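Cadherin-related family member 2 (Mus musculus, PDB 5CYX) probably forms calcium-dependent heterophilic adhesive complexes with CDHR5 on adjacent microvilli, controlling how microvilli pack at the apical membrane of epithelial cells. Local coordinates at residues A[146-151]-A[180-185]. Residues are numbered along the deposited sequence; the frame is centred on the assembly and turned at random.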
ATOM      1  N   LYS A 146      17.978  -3.549  -5.670  1.00 56.78           N
ATOM      2  CA  LYS A 146      18.929  -2.476  -5.415  1.00 59.26           C
ATOM      3  C   LYS A 146      18.359  -1.131  -5.810  1.00 56.95           C
ATOM      4  O   LYS A 146      17.539  -1.044  -6.737  1.00 55.69           O
ATOM      5  CB  LYS A 146      20.242  -2.735  -6.205  1.00 64.32           C
ATOM      6  CG  LYS A 146      21.413  -1.904  -5.691  1.00 69.63           C
ATOM      7  CD  LYS A 146      22.804  -2.449  -6.047  1.00 74.79           C
ATOM      8  CE  LYS A 146      23.071  -3.850  -5.470  1.00 77.96           C
ATOM      9  NZ  LYS A 146      22.921  -3.968  -3.984  1.00 79.97           N
ATOM     10  N   VAL A 147      18.785  -0.091  -5.113  1.00 55.53           N
ATOM     11  CA  VAL A 147      18.520   1.290  -5.482  1.00 55.50           C
ATOM     12  C   VAL A 147      19.878   2.007  -5.659  1.00 57.90           C
ATOM     13  O   VAL A 147      20.760   1.846  -4.850  1.00 58.15           O
ATOM     14  CB  VAL A 147      17.617   1.948  -4.434  1.00 54.65           C
ATOM     15  CG1 VAL A 147      17.261   3.388  -4.761  1.00 53.98           C
ATOM     16  CG2 VAL A 147      16.341   1.152  -4.303  1.00 54.22           C
ATOM     17  N   ILE A 148      20.047   2.733  -6.759  1.00 58.74           N
ATOM     18  CA  ILE A 148      21.257   3.517  -7.041  1.00 61.02           C
ATOM     19  C   ILE A 148      20.819   4.965  -7.250  1.00 60.69           C
ATOM     20  O   ILE A 148      19.890   5.187  -8.007  1.00 59.23           O
ATOM     21  CB  ILE A 148      21.948   3.015  -8.325  1.00 62.64           C
ATOM     22  CG1 ILE A 148      22.469   1.588  -8.099  1.00 63.55           C
ATOM     23  CG2 ILE A 148      23.116   3.941  -8.741  1.00 63.92           C
ATOM     24  CD1 ILE A 148      23.194   0.987  -9.296  1.00 64.49           C
ATOM     25  N   PRO A 149      21.428   5.956  -6.599  1.00 62.84           N
ATOM     26  CA  PRO A 149      22.452   5.797  -5.553  1.00 65.54           C
ATOM     27  C   PRO A 149      21.940   5.102  -4.284  1.00 66.83           C
ATOM     28  O   PRO A 149      20.759   5.297  -3.930  1.00 65.50           O
ATOM     29  CB  PRO A 149      22.827   7.251  -5.218  1.00 65.37           C
ATOM     30  CG  PRO A 149      21.577   8.013  -5.518  1.00 64.02           C
ATOM     31  CD  PRO A 149      20.997   7.358  -6.736  1.00 62.79           C
ATOM     32  N   SER A 150      22.824   4.316  -3.644  1.00 68.75           N
ATOM     33  CA  SER A 150      22.551   3.592  -2.377  1.00 70.94           C
ATOM     34  C   SER A 150      22.927   4.395  -1.135  1.00 71.95           C
ATOM     35  O   SER A 150      24.110   4.550  -0.837  1.00 72.72           O
ATOM     36  CB  SER A 150      23.344   2.276  -2.271  1.00 71.61           C
ATOM     37  OG  SER A 150      23.145   1.436  -3.373  1.00 70.64           O
ATOM     38  N   THR A 151      21.913   4.886  -0.432  1.00 70.67           N
ATOM     39  CA  THR A 151      22.056   5.527   0.880  1.00 72.14           C
ATOM     40  C   THR A 151      20.936   4.958   1.771  1.00 73.58           C
ATOM     41  O   THR A 151      19.946   4.401   1.248  1.00 70.90           O
ATOM     42  CB  THR A 151      21.918   7.067   0.769  1.00 71.76           C
ATOM     43  OG1 THR A 151      20.638   7.411   0.192  1.00 69.00           O
ATOM     44  CG2 THR A 151      23.025   7.657  -0.105  1.00 71.86           C
ATOM     45  N   PHE A 180      17.852  11.674  -9.655  1.00 51.96           N
ATOM     46  CA  PHE A 180      17.708  10.412 -10.381  0.50 52.01           C
ATOM     47  C   PHE A 180      17.862   9.205  -9.456  1.00 51.24           C
ATOM     48  O   PHE A 180      18.611   9.242  -8.471  1.00 52.50           O
ATOM     49  CB  PHE A 180      18.735  10.342 -11.539  0.50 53.51           C
ATOM     50  CG  PHE A 180      18.603   9.120 -12.433  0.50 54.03           C
ATOM     51  CD1 PHE A 180      17.711   9.102 -13.499  0.50 54.39           C
ATOM     52  CD2 PHE A 180      19.415   8.003 -12.236  0.50 54.57           C
ATOM     53  CE1 PHE A 180      17.614   7.991 -14.328  0.50 54.59           C
ATOM     54  CE2 PHE A 180      19.317   6.891 -13.058  0.50 54.68           C
ATOM     55  CZ  PHE A 180      18.415   6.881 -14.098  0.50 54.65           C
ATOM     56  N   TYR A 181      17.140   8.148  -9.786  1.00 49.68           N
ATOM     57  CA  TYR A 181      17.289   6.853  -9.164  1.00 49.44           C
ATOM     58  C   TYR A 181      17.159   5.784 -10.239  1.00 49.43           C
ATOM     59  O   TYR A 181      16.434   5.949 -11.205  1.00 49.66           O
ATOM     60  CB  TYR A 181      16.270   6.589  -8.055  1.00 47.51           C
ATOM     61  CG  TYR A 181      16.252   7.618  -6.936  1.00 46.87           C
ATOM     62  CD1 TYR A 181      15.459   8.747  -7.034  1.00 45.75           C
ATOM     63  CD2 TYR A 181      17.024   7.447  -5.768  1.00 46.68           C
ATOM     64  CE1 TYR A 181      15.478   9.705  -6.074  1.00 45.51           C
ATOM     65  CE2 TYR A 181      17.040   8.395  -4.777  1.00 46.05           C
ATOM     66  CZ  TYR A 181      16.268   9.511  -4.919  1.00 45.95           C
ATOM     67  OH  TYR A 181      16.248  10.476  -3.966  1.00 45.73           O
ATOM     68  N   GLN A 182      17.870   4.694 -10.033  1.00 49.83           N
ATOM     69  CA  GLN A 182      17.728   3.508 -10.792  1.00 50.40           C
ATOM     70  C   GLN A 182      17.470   2.368  -9.824  1.00 50.13           C
ATOM     71  O   GLN A 182      18.291   2.069  -8.956  1.00 50.83           O
ATOM     72  CB  GLN A 182      19.003   3.207 -11.584  1.00 52.06           C
ATOM     73  CG  GLN A 182      18.833   1.986 -12.475  1.00 52.83           C
ATOM     74  CD  GLN A 182      20.154   1.551 -13.078  1.00 54.88           C
ATOM     75  OE1 GLN A 182      20.693   2.259 -13.896  1.00 57.28           O
ATOM     76  NE2 GLN A 182      20.665   0.399 -12.678  1.00 54.35           N
ATOM     77  N   LEU A 183      16.356   1.699 -10.033  1.00 49.84           N
ATOM     78  CA  LEU A 183      15.939   0.586  -9.221  1.00 50.51           C
ATOM     79  C   LEU A 183      16.179  -0.659 -10.036  1.00 50.47           C
ATOM     80  O   LEU A 183      15.814  -0.693 -11.227  1.00 52.00           O
ATOM     81  CB  LEU A 183      14.450   0.678  -8.919  1.00 50.01           C
ATOM     82  CG  LEU A 183      13.901   1.660  -7.911  1.00 50.01           C
ATOM     83  CD1 LEU A 183      14.162   3.097  -8.267  1.00 50.68           C
ATOM     84  CD2 LEU A 183      12.401   1.422  -7.822  1.00 49.58           C
ATOM     85  N   GLU A 184      16.763  -1.672  -9.407  1.00 49.19           N
ATOM     86  CA  GLU A 184      16.825  -3.004  -9.962  1.00 49.29           C
ATOM     87  C   GLU A 184      15.754  -3.880  -9.293  1.00 47.97           C
ATOM     88  O   GLU A 184      15.722  -3.944  -8.078  1.00 46.00           O
ATOM     89  CB  GLU A 184      18.205  -3.597  -9.720  1.00 50.95           C
ATOM     90  CG  GLU A 184      18.292  -5.061 -10.049  1.00 52.24           C
ATOM     91  CD  GLU A 184      19.681  -5.622  -9.879  1.00 55.11           C
ATOM     92  OE1 GLU A 184      20.638  -4.872  -9.575  1.00 57.51           O
ATOM     93  OE2 GLU A 184      19.819  -6.823 -10.126  1.00 57.25           O
ATOM     94  N   LEU A 185      14.936  -4.587 -10.083  1.00 47.70           N
ATOM     95  CA  LEU A 185      13.884  -5.490  -9.532  1.00 48.20           C
ATOM     96  C   LEU A 185      14.053  -6.900 -10.011  1.00 48.71           C
ATOM     97  O   LEU A 185      14.762  -7.166 -11.000  1.00 48.38           O
ATOM     98  CB  LEU A 185      12.475  -5.069  -9.967  1.00 47.94           C
ATOM     99  CG  LEU A 185      12.197  -3.606 -10.180  1.00 48.82           C
ATOM    100  CD1 LEU A 185      10.751  -3.449 -10.679  1.00 49.64           C
ATOM    101  CD2 LEU A 185      12.373  -2.842  -8.892  1.00 48.91           C
TER
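In the second extracellular cadherin repeat, a Greek-key beta sandwich, strand 140-148 forms an outer edge of one four-stranded sheet and ends here against strand 180-189, which is bonded along its other side to strand 206-213. The two strands run antiparallel. I148 and Q182 are bonded both ways through the backbone, I148 N to Q182 O and Q182 N to I148 O, each 2.9 Å. K146 and E184 form the next hydrogen-bonded pair, less evenly: E184 N reaches K146 O at 2.9 Å, while K146 N to E184 O is weak at 3.3 Å. V147 and L183 sit between them as a non-hydrogen-bonded pair, their side chains on the buried face. With its CG1 anti to the backbone N (chi1 -179°), V147 sets that methyl 4.2 Å from Y181 CD2, obliquely to the ring; the same ring meets F158 edge-to-face. L183 packs on F158 and I166. K146, I148, Q182 and E184 occupy the more open face. There E184 OE1 comes within 4.0 Å of K146 CB, but the lysine chain bends at chi3 and chi4 and leads K146 NZ off, 6.1 Å from E184 OE1; any attraction between the charges is probably modest. The strand pairing stops at P149, which follows a cis peptide bond; the proline ring crosses the Y181 side chain at about a right angle, with CD near Y181 CD2 and 3.5 Å from F180 O. In the loop beyond the strand end, S150 turns back, OG donating to V147 O at 2.8 Å, almost straight in line with the C=O bond.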